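Local coordinates for protein putative Nitroreductase (PDB 3EO7) that binds flavin mononucleotide and is probably an oxidoreductase of the nitroreductase family, at residues I214-Q228 and L271-S283. Residues are numbered along the deposited sequence; the frame is centred on the assembly and turned at random. Where two conformers were deposited one is given.
With ACT (acetate ion), chain Q.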
ATOM      1  N   ILE A 214      -7.831 -10.450 -15.267  1.00 14.91           N
ATOM      2  CA  ILE A 214      -7.374 -11.785 -15.632  1.00 15.46           C
ATOM      3  C   ILE A 214      -5.850 -11.773 -15.548  1.00 14.15           C
ATOM      4  O   ILE A 214      -5.158 -11.249 -16.428  1.00 15.72           O
ATOM      5  CB  ILE A 214      -7.878 -12.224 -17.041  1.00 16.88           C
ATOM      6  CG1 ILE A 214      -9.421 -12.141 -17.094  1.00 19.92           C
ATOM      7  CG2 ILE A 214      -7.379 -13.624 -17.371  1.00 17.37           C
ATOM      8  CD1 ILE A 214     -10.012 -12.298 -18.515  1.00 17.74           C
ATOM      9  N   ASP A 215      -5.339 -12.306 -14.441  1.00 14.38           N
ATOM     10  CA  ASP A 215      -3.882 -12.278 -14.191  1.00 13.64           C
ATOM     11  C   ASP A 215      -3.075 -12.782 -15.364  1.00 15.55           C
ATOM     12  O   ASP A 215      -2.114 -12.143 -15.767  1.00 13.74           O
ATOM     13  CB  ASP A 215      -3.501 -13.046 -12.926  1.00 16.02           C
ATOM     14  CG  ASP A 215      -4.209 -12.519 -11.687  1.00 15.25           C
ATOM     15  OD1 ASP A 215      -5.444 -12.730 -11.569  1.00 16.48           O
ATOM     16  OD2 ASP A 215      -3.520 -11.924 -10.839  1.00 17.87           O
ATOM     17  N   GLU A 216      -3.471 -13.935 -15.894  1.00 16.23           N
ATOM     18  CA  GLU A 216      -2.767 -14.545 -17.018  1.00 15.30           C
ATOM     19  C   GLU A 216      -2.608 -13.549 -18.181  1.00 15.30           C
ATOM     20  O   GLU A 216      -1.550 -13.463 -18.818  1.00 16.68           O
ATOM     21  CB  GLU A 216      -3.523 -15.794 -17.487  1.00 15.84           C
ATOM     22  CG  GLU A 216      -2.834 -16.544 -18.616  1.00 19.64           C
ATOM     23  CD  GLU A 216      -3.596 -17.759 -19.101  1.00 16.29           C
ATOM     24  OE1 GLU A 216      -4.760 -17.992 -18.704  1.00 21.00           O
ATOM     25  OE2 GLU A 216      -3.015 -18.483 -19.934  1.00 22.37           O
ATOM     26  N   ALA A 217      -3.695 -12.840 -18.485  1.00 14.93           N
ATOM     27  CA  ALA A 217      -3.754 -11.891 -19.593  1.00 14.85           C
ATOM     28  C   ALA A 217      -2.923 -10.672 -19.370  1.00 15.70           C
ATOM     29  O   ALA A 217      -2.252 -10.189 -20.294  1.00 16.83           O
ATOM     30  CB  ALA A 217      -5.219 -11.489 -19.877  1.00 13.77           C
ATOM     31  N   VAL A 218      -2.972 -10.133 -18.156  1.00 16.28           N
ATOM     32  CA  VAL A 218      -2.192  -8.941 -17.852  1.00 14.60           C
ATOM     33  C   VAL A 218      -0.712  -9.293 -17.862  1.00 16.50           C
ATOM     34  O   VAL A 218       0.104  -8.557 -18.423  1.00 14.10           O
ATOM     35  CB  VAL A 218      -2.611  -8.309 -16.534  1.00 14.25           C
ATOM     36  CG1 VAL A 218      -1.703  -7.120 -16.205  1.00 15.04           C
ATOM     37  CG2 VAL A 218      -4.106  -7.880 -16.567  1.00 17.89           C
ATOM     38  N   ASN A 219      -0.360 -10.430 -17.272  1.00 15.82           N
ATOM     39  CA  ASN A 219       1.044 -10.834 -17.207  1.00 15.41           C
ATOM     40  C   ASN A 219       1.568 -11.135 -18.601  1.00 16.00           C
ATOM     41  O   ASN A 219       2.686 -10.798 -18.925  1.00 18.44           O
ATOM     42  CB  ASN A 219       1.246 -11.968 -16.203  1.00 13.11           C
ATOM     43  CG  ASN A 219       0.918 -11.515 -14.768  1.00 15.78           C
ATOM     44  OD1 ASN A 219       1.005 -10.310 -14.473  1.00 16.50           O
ATOM     45  ND2 ASN A 219       0.491 -12.443 -13.910  1.00 16.76           N
ATOM     46  N   ASP A 220       0.740 -11.748 -19.436  1.00 16.28           N
ATOM     47  CA  ASP A 220       1.118 -11.981 -20.828  1.00 16.75           C
ATOM     48  C   ASP A 220       1.345 -10.659 -21.574  1.00 18.33           C
ATOM     49  O   ASP A 220       2.307 -10.523 -22.360  1.00 16.01           O
ATOM     50  CB  ASP A 220       0.033 -12.796 -21.550  1.00 16.97           C
ATOM     51  CG  ASP A 220       0.012 -14.293 -21.158  1.00 22.56           C
ATOM     52  OD1 ASP A 220       0.899 -14.771 -20.411  1.00 25.69           O
ATOM     53  OD2 ASP A 220      -0.919 -14.995 -21.633  1.00 23.29           O
ATOM     54  N   LEU A 221       0.431  -9.716 -21.359  1.00 18.51           N
ATOM     55  CA  LEU A 221       0.436  -8.382 -22.014  1.00 19.85           C
ATOM     56  C   LEU A 221       1.733  -7.636 -21.719  1.00 21.02           C
ATOM     57  O   LEU A 221       2.341  -7.059 -22.611  1.00 18.18           O
ATOM     58  CB  LEU A 221      -0.819  -7.579 -21.567  1.00 22.52           C
ATOM     59  CG  LEU A 221      -0.906  -6.091 -21.942  1.00 24.91           C
ATOM     60  CD1 LEU A 221      -2.369  -5.630 -22.129  1.00 37.28           C
ATOM     61  CD2 LEU A 221      -0.258  -5.213 -20.967  1.00 22.57           C
ATOM     62  N   LEU A 222       2.193  -7.717 -20.472  1.00 18.32           N
ATOM     63  CA  LEU A 222       3.460  -7.107 -20.050  1.00 16.77           C
ATOM     64  C   LEU A 222       4.725  -7.862 -20.458  1.00 17.36           C
ATOM     65  O   LEU A 222       5.827  -7.309 -20.369  1.00 17.43           O
ATOM     66  CB  LEU A 222       3.487  -6.968 -18.537  1.00 18.27           C
ATOM     67  CG  LEU A 222       2.514  -5.943 -17.971  1.00 20.40           C
ATOM     68  CD1 LEU A 222       2.547  -6.026 -16.420  1.00 22.37           C
ATOM     69  CD2 LEU A 222       2.869  -4.537 -18.500  1.00 18.72           C
ATOM     70  N   TYR A 223       4.534  -9.113 -20.867  0.50 16.18           N
ATOM     71  CA  TYR A 223       5.600 -10.032 -21.291  0.50 18.72           C
ATOM     72  C   TYR A 223       6.565 -10.369 -20.151  0.50 17.65           C
ATOM     73  O   TYR A 223       7.787 -10.433 -20.335  0.50 19.01           O
ATOM     74  CB  TYR A 223       6.337  -9.521 -22.528  0.50 21.32           C
ATOM     75  CG  TYR A 223       7.001 -10.641 -23.297  0.50 25.87           C
ATOM     76  CD1 TYR A 223       6.230 -11.595 -23.957  0.50 31.79           C
ATOM     77  CD2 TYR A 223       8.384 -10.756 -23.360  0.50 32.28           C
ATOM     78  CE1 TYR A 223       6.825 -12.640 -24.655  0.50 35.61           C
ATOM     79  CE2 TYR A 223       8.985 -11.792 -24.056  0.50 33.72           C
ATOM     80  CZ  TYR A 223       8.201 -12.729 -24.693  0.50 30.93           C
ATOM     81  OH  TYR A 223       8.796 -13.753 -25.385  0.50 37.77           O
ATOM     82  N   ILE A 224       5.988 -10.638 -18.985  1.00 16.94           N
ATOM     83  CA  ILE A 224       6.744 -10.982 -17.799  1.00 16.67           C
ATOM     84  C   ILE A 224       6.571 -12.476 -17.476  1.00 19.22           C
ATOM     85  O   ILE A 224       5.568 -13.113 -17.855  1.00 18.79           O
ATOM     86  CB  ILE A 224       6.350 -10.091 -16.588  1.00 18.71           C
ATOM     87  CG1 ILE A 224       4.880 -10.266 -16.197  1.00 18.63           C
ATOM     88  CG2 ILE A 224       6.741  -8.650 -16.895  1.00 17.17           C
ATOM     89  CD1 ILE A 224       4.469  -9.521 -14.974  1.00 17.69           C
ATOM     90  N   ASP A 225       7.539 -13.033 -16.768  1.00 16.45           N
ATOM     91  CA  ASP A 225       7.504 -14.438 -16.377  1.00 17.28           C
ATOM     92  C   ASP A 225       6.621 -14.545 -15.144  1.00 15.98           C
ATOM     93  O   ASP A 225       7.014 -14.111 -14.067  1.00 15.59           O
ATOM     94  CB  ASP A 225       8.938 -14.892 -16.058  1.00 16.37           C
ATOM     95  CG  ASP A 225       9.026 -16.296 -15.572  1.00 21.16           C
ATOM     96  OD1 ASP A 225       8.004 -16.907 -15.260  1.00 16.10           O
ATOM     97  OD2 ASP A 225      10.169 -16.802 -15.439  1.00 21.34           O
ATOM     98  N   PRO A 226       5.446 -15.210 -15.257  1.00 16.85           N
ATOM     99  CA  PRO A 226       4.560 -15.238 -14.106  1.00 17.37           C
ATOM    100  C   PRO A 226       4.995 -16.069 -12.892  1.00 16.65           C
ATOM    101  O   PRO A 226       4.354 -15.996 -11.849  1.00 17.71           O
ATOM    102  CB  PRO A 226       3.234 -15.731 -14.688  1.00 21.39           C
ATOM    103  CG  PRO A 226       3.554 -16.466 -15.795  1.00 21.07           C
ATOM    104  CD  PRO A 226       4.834 -15.885 -16.410  1.00 20.48           C
ATOM    105  N   LEU A 227       6.058 -16.855 -13.027  1.00 17.30           N
ATOM    106  CA  LEU A 227       6.618 -17.523 -11.859  1.00 17.91           C
ATOM    107  C   LEU A 227       7.519 -16.555 -11.092  1.00 19.93           C
ATOM    108  O   LEU A 227       7.820 -16.811  -9.929  1.00 20.13           O
ATOM    109  CB  LEU A 227       7.450 -18.765 -12.213  1.00 20.20           C
ATOM    110  CG  LEU A 227       6.710 -19.985 -12.722  1.00 20.99           C
ATOM    111  CD1 LEU A 227       7.726 -21.162 -12.915  1.00 18.59           C
ATOM    112  CD2 LEU A 227       5.575 -20.334 -11.789  1.00 19.30           C
ATOM    113  N   GLN A 228       7.977 -15.478 -11.739  1.00 14.62           N
ATOM    114  CA  GLN A 228       8.864 -14.520 -11.093  1.00 15.25           C
ATOM    115  C   GLN A 228       8.202 -13.189 -10.773  1.00 14.58           C
ATOM    116  O   GLN A 228       8.631 -12.490  -9.851  1.00 17.32           O
ATOM    117  CB  GLN A 228      10.120 -14.267 -11.948  1.00 15.79           C
ATOM    118  CG  GLN A 228      10.894 -15.556 -12.265  1.00 24.27           C
ATOM    119  CD  GLN A 228      11.295 -16.333 -11.007  1.00 31.50           C
ATOM    120  OE1 GLN A 228      11.705 -15.730 -10.008  1.00 47.72           O
ATOM    121  NE2 GLN A 228      11.160 -17.673 -11.040  1.00 35.81           N
ATOM    122  N   LEU A 271       4.128 -19.441  -1.264  1.00 16.06           N
ATOM    123  CA  LEU A 271       3.941 -18.102  -1.837  1.00 15.93           C
ATOM    124  C   LEU A 271       3.499 -18.182  -3.311  1.00 15.28           C
ATOM    125  O   LEU A 271       2.484 -17.593  -3.684  1.00 15.41           O
ATOM    126  CB  LEU A 271       5.243 -17.286  -1.766  1.00 17.13           C
ATOM    127  CG  LEU A 271       5.110 -15.820  -2.225  1.00 18.10           C
ATOM    128  CD1 LEU A 271       6.132 -14.937  -1.518  1.00 18.42           C
ATOM    129  CD2 LEU A 271       5.222 -15.662  -3.738  1.00 18.00           C
ATOM    130  N   LYS A 272       4.230 -18.917  -4.147  1.00 16.13           N
ATOM    131  CA  LYS A 272       3.864 -18.970  -5.568  1.00 15.80           C
ATOM    132  C   LYS A 272       2.564 -19.741  -5.775  1.00 17.67           C
ATOM    133  O   LYS A 272       1.730 -19.348  -6.615  1.00 16.00           O
ATOM    134  CB  LYS A 272       4.997 -19.495  -6.450  1.00 15.56           C
ATOM    135  CG  LYS A 272       6.180 -18.534  -6.477  1.00 15.96           C
ATOM    136  CD  LYS A 272       7.248 -18.947  -7.497  1.00 17.84           C
ATOM    137  CE  LYS A 272       8.510 -18.104  -7.375  1.00 18.70           C
ATOM    138  NZ  LYS A 272       9.474 -18.368  -8.433  1.00 15.74           N
ATOM    139  N   TYR A 273       2.396 -20.830  -5.022  1.00 15.83           N
ATOM    140  CA  TYR A 273       1.142 -21.548  -5.052  1.00 16.74           C
ATOM    141  C   TYR A 273       0.001 -20.551  -4.773  1.00 17.75           C
ATOM    142  O   TYR A 273      -0.982 -20.459  -5.529  1.00 14.87           O
ATOM    143  CB  TYR A 273       1.128 -22.699  -4.041  1.00 16.06           C
ATOM    144  CG  TYR A 273      -0.179 -23.475  -4.096  1.00 13.58           C
ATOM    145  CD1 TYR A 273      -1.280 -23.076  -3.348  1.00 15.90           C
ATOM    146  CD2 TYR A 273      -0.304 -24.609  -4.893  1.00 16.03           C
ATOM    147  CE1 TYR A 273      -2.474 -23.751  -3.424  1.00 13.70           C
ATOM    148  CE2 TYR A 273      -1.487 -25.301  -4.945  1.00 13.16           C
ATOM    149  CZ  TYR A 273      -2.599 -24.842  -4.224  1.00 16.52           C
ATOM    150  OH  TYR A 273      -3.793 -25.535  -4.265  1.00 16.72           O
ATOM    151  N   PHE A 274       0.142 -19.768  -3.703  1.00 14.17           N
ATOM    152  CA  PHE A 274      -0.928 -18.857  -3.316  1.00 14.42           C
ATOM    153  C   PHE A 274      -1.217 -17.789  -4.387  1.00 14.59           C
ATOM    154  O   PHE A 274      -2.394 -17.546  -4.720  1.00 15.09           O
ATOM    155  CB  PHE A 274      -0.620 -18.235  -1.967  1.00 17.48           C
ATOM    156  CG  PHE A 274      -1.735 -17.414  -1.409  1.00 15.21           C
ATOM    157  CD1 PHE A 274      -3.021 -17.915  -1.317  1.00 16.51           C
ATOM    158  CD2 PHE A 274      -1.478 -16.155  -0.895  1.00 18.76           C
ATOM    159  CE1 PHE A 274      -4.059 -17.138  -0.772  1.00 15.98           C
ATOM    160  CE2 PHE A 274      -2.506 -15.396  -0.318  1.00 19.76           C
ATOM    161  CZ  PHE A 274      -3.798 -15.884  -0.289  1.00 17.28           C
ATOM    162  N   HIS A 275      -0.174 -17.239  -4.974  1.00 15.75           N
ATOM    163  CA  HIS A 275      -0.372 -16.228  -6.013  1.00 16.46           C
ATOM    164  C   HIS A 275      -1.091 -16.832  -7.220  1.00 16.61           C
ATOM    165  O   HIS A 275      -2.011 -16.234  -7.757  1.00 15.56           O
ATOM    166  CB  HIS A 275       0.928 -15.582  -6.477  1.00 16.45           C
ATOM    167  CG  HIS A 275       0.698 -14.474  -7.441  1.00 17.05           C
ATOM    168  ND1 HIS A 275       0.227 -13.238  -7.041  1.00 16.13           N
ATOM    169  CD2 HIS A 275       0.760 -14.442  -8.796  1.00 18.89           C
ATOM    170  CE1 HIS A 275       0.022 -12.492  -8.118  1.00 17.05           C
ATOM    171  NE2 HIS A 275       0.370 -13.188  -9.189  1.00 14.96           N
ATOM    172  N   HIS A 276      -0.698 -18.040  -7.620  1.00 16.23           N
ATOM    173  CA  HIS A 276      -1.334 -18.676  -8.755  1.00 15.72           C
ATOM    174  C   HIS A 276      -2.695 -19.284  -8.453  1.00 16.52           C
ATOM    175  O   HIS A 276      -3.399 -19.686  -9.374  1.00 17.55           O
ATOM    176  CB  HIS A 276      -0.413 -19.714  -9.367  1.00 14.63           C
ATOM    177  CG  HIS A 276       0.703 -19.102 -10.146  1.00 14.92           C
ATOM    178  ND1 HIS A 276       0.757 -19.153 -11.530  1.00 17.82           N
ATOM    179  CD2 HIS A 276       1.772 -18.373  -9.748  1.00 16.51           C
ATOM    180  CE1 HIS A 276       1.842 -18.515 -11.941  1.00 16.26           C
ATOM    181  NE2 HIS A 276       2.464 -18.008 -10.884  1.00 15.81           N
ATOM    182  N   HIS A 277      -3.067 -19.314  -7.171  1.00 15.15           N
ATOM    183  CA  HIS A 277      -4.365 -19.810  -6.767  1.00 16.50           C
ATOM    184  C   HIS A 277      -5.274 -18.697  -6.214  1.00 18.61           C
ATOM    185  O   HIS A 277      -6.212 -18.954  -5.456  1.00 18.92           O
ATOM    186  CB  HIS A 277      -4.219 -20.972  -5.802  1.00 16.51           C
ATOM    187  CG  HIS A 277      -3.713 -22.219  -6.452  1.00 13.12           C
ATOM    188  ND1 HIS A 277      -2.400 -22.356  -6.855  1.00 15.99           N
ATOM    189  CD2 HIS A 277      -4.338 -23.372  -6.787  1.00 16.46           C
ATOM    190  CE1 HIS A 277      -2.239 -23.539  -7.414  1.00 16.07           C
ATOM    191  NE2 HIS A 277      -3.391 -24.188  -7.371  1.00 12.88           N
ATOM    192  N   THR A 278      -4.951 -17.454  -6.574  1.00 17.40           N
ATOM    193  CA  THR A 278      -5.795 -16.311  -6.273  1.00 18.34           C
ATOM    194  C   THR A 278      -6.079 -15.551  -7.563  1.00 16.25           C
ATOM    195  O   THR A 278      -6.507 -14.391  -7.550  1.00 17.13           O
ATOM    196  CB  THR A 278      -5.200 -15.359  -5.229  1.00 17.08           C
ATOM    197  OG1 THR A 278      -3.837 -15.051  -5.534  1.00 17.50           O
ATOM    198  CG2 THR A 278      -5.304 -15.986  -3.817  1.00 16.10           C
ATOM    199  N   GLN A 279      -5.863 -16.191  -8.689  1.00 19.73           N
ATOM    200  CA  GLN A 279      -6.126 -15.513  -9.930  1.00 18.36           C
ATOM    201  C   GLN A 279      -7.605 -15.451 -10.289  1.00 17.97           C
ATOM    202  O   GLN A 279      -8.473 -16.149  -9.722  1.00 18.08           O
ATOM    203  CB  GLN A 279      -5.254 -16.101 -11.085  1.00 24.80           C
ATOM    204  CG  GLN A 279      -5.394 -17.517 -11.320  1.00 21.27           C
ATOM    205  CD  GLN A 279      -4.437 -18.049 -12.403  1.00 21.36           C
ATOM    206  OE1 GLN A 279      -4.505 -17.623 -13.572  1.00 19.30           O
ATOM    207  NE2 GLN A 279      -3.592 -19.030 -12.029  1.00 16.62           N
ATOM    208  N   ILE A 280      -7.891 -14.550 -11.207  1.00 18.30           N
ATOM    209  CA  ILE A 280      -9.178 -14.445 -11.829  1.00 18.41           C
ATOM    210  C   ILE A 280      -9.019 -14.910 -13.265  1.00 19.18           C
ATOM    211  O   ILE A 280      -8.027 -14.605 -13.940  1.00 17.46           O
ATOM    212  CB  ILE A 280      -9.703 -13.028 -11.780  1.00 17.55           C
ATOM    213  CG1 ILE A 280     -10.190 -12.728 -10.356  1.00 15.44           C
ATOM    214  CG2 ILE A 280     -10.854 -12.824 -12.764  1.00 20.11           C
ATOM    215  CD1 ILE A 280     -10.589 -11.280 -10.125  1.00 18.61           C
ATOM    216  N   SER A 281     -10.034 -15.629 -13.741  1.00 19.45           N
ATOM    217  CA  SER A 281     -10.039 -16.132 -15.125  1.00 23.53           C
ATOM    218  C   SER A 281     -11.212 -15.572 -15.933  1.00 26.11           C
ATOM    219  O   SER A 281     -12.144 -15.003 -15.363  1.00 25.21           O
ATOM    220  CB  SER A 281     -10.145 -17.639 -15.060  1.00 26.94           C
ATOM    221  OG  SER A 281      -9.034 -18.109 -14.335  1.00 35.56           O
ATOM    222  N   ALA A 282     -11.146 -15.737 -17.253  1.00 29.26           N
ATOM    223  CA  ALA A 282     -12.228 -15.278 -18.132  1.00 35.45           C
ATOM    224  C   ALA A 282     -13.541 -15.886 -17.666  1.00 42.47           C
ATOM    225  O   ALA A 282     -13.572 -16.999 -17.119  1.00 40.86           O
ATOM    226  CB  ALA A 282     -11.944 -15.642 -19.584  1.00 34.62           C
ATOM    227  N   SER A 283     -14.622 -15.136 -17.859  1.00 50.35           N
ATOM    228  CA  SER A 283     -15.939 -15.577 -17.444  1.00 57.26           C
ATOM    229  C   SER A 283     -16.507 -16.597 -18.438  1.00 60.88           C
ATOM    230  O   SER A 283     -16.355 -16.443 -19.651  1.00 60.89           O
ATOM    231  CB  SER A 283     -16.867 -14.361 -17.260  1.00 58.73           C
ATOM    232  OG  SER A 283     -16.653 -13.391 -18.281  1.00 65.46           O
TER
HETATM  233  C   ACT Q 715      -0.555 -15.959 -13.996  1.00 24.18           C
HETATM  234  O   ACT Q 715       0.041 -15.105 -14.721  1.00 18.87           O
HETATM  235  OXT ACT Q 715      -0.597 -15.689 -12.682  1.00 29.56           O
HETATM  236  CH3 ACT Q 715      -0.986 -17.214 -14.764  1.00 22.69           C
HETATM  237  O   HOH W   1      -0.748 -11.676 -11.303  1.00 14.16           O
HETATM  238  O   HOH W   2      -5.696 -15.650 -14.911  1.00 16.08           O
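H276 sets its ring beside the backbone N, with CG anti to the carbonyl carbon (chi1 -74°), and K272, one turn earlier, starts out the same way; this points each side chain across to the loop after helix 215-222, and the extended chain of K272 then carries NZ to L227 O. They illustrate how helix 270-276 of a nitroreductase-family fold can be tied to that loop by side chains that donate to its backbone carbonyls. H276 NE2 donates to P226 O at 2.9 Å; the oxygen lies near the imidazole plane, although the donor stands well above the carbonyl plane. K272 NZ bonds L227 O at 2.7 Å, also from above its carbonyl plane. Within 225-228, D225 OD1 accepts from L227 N, an Asx turn, and Q228 N bonds to D225 O. Replacing H276 by an alanine would probably leave P226 O without its donor and open a gap beside L227, whose side chain crosses that of H276 at about a right angle. Over one face of that ring sits OXT of an acetate, probably from the crystallisation liquor, whose atom O accepts from N219 ND2 at 2.8 Å. At the other end of the contact, D215 OD1 accepts a hydrogen bond from I280 N nearly along its C-O axis (3.1 Å, 164°). R451 and R454 form salt bridges with the same carboxylate, consistent with a charged D215. One water links D215 OD2, N219 ND2 and H275 NE2, while H275 ND1 is bonded to Y182. Beyond them, I214 lays CD1 4.0 Å from A282 CB, and I214 CA makes a CA-H...O contact of 3.4 Å with I280 O.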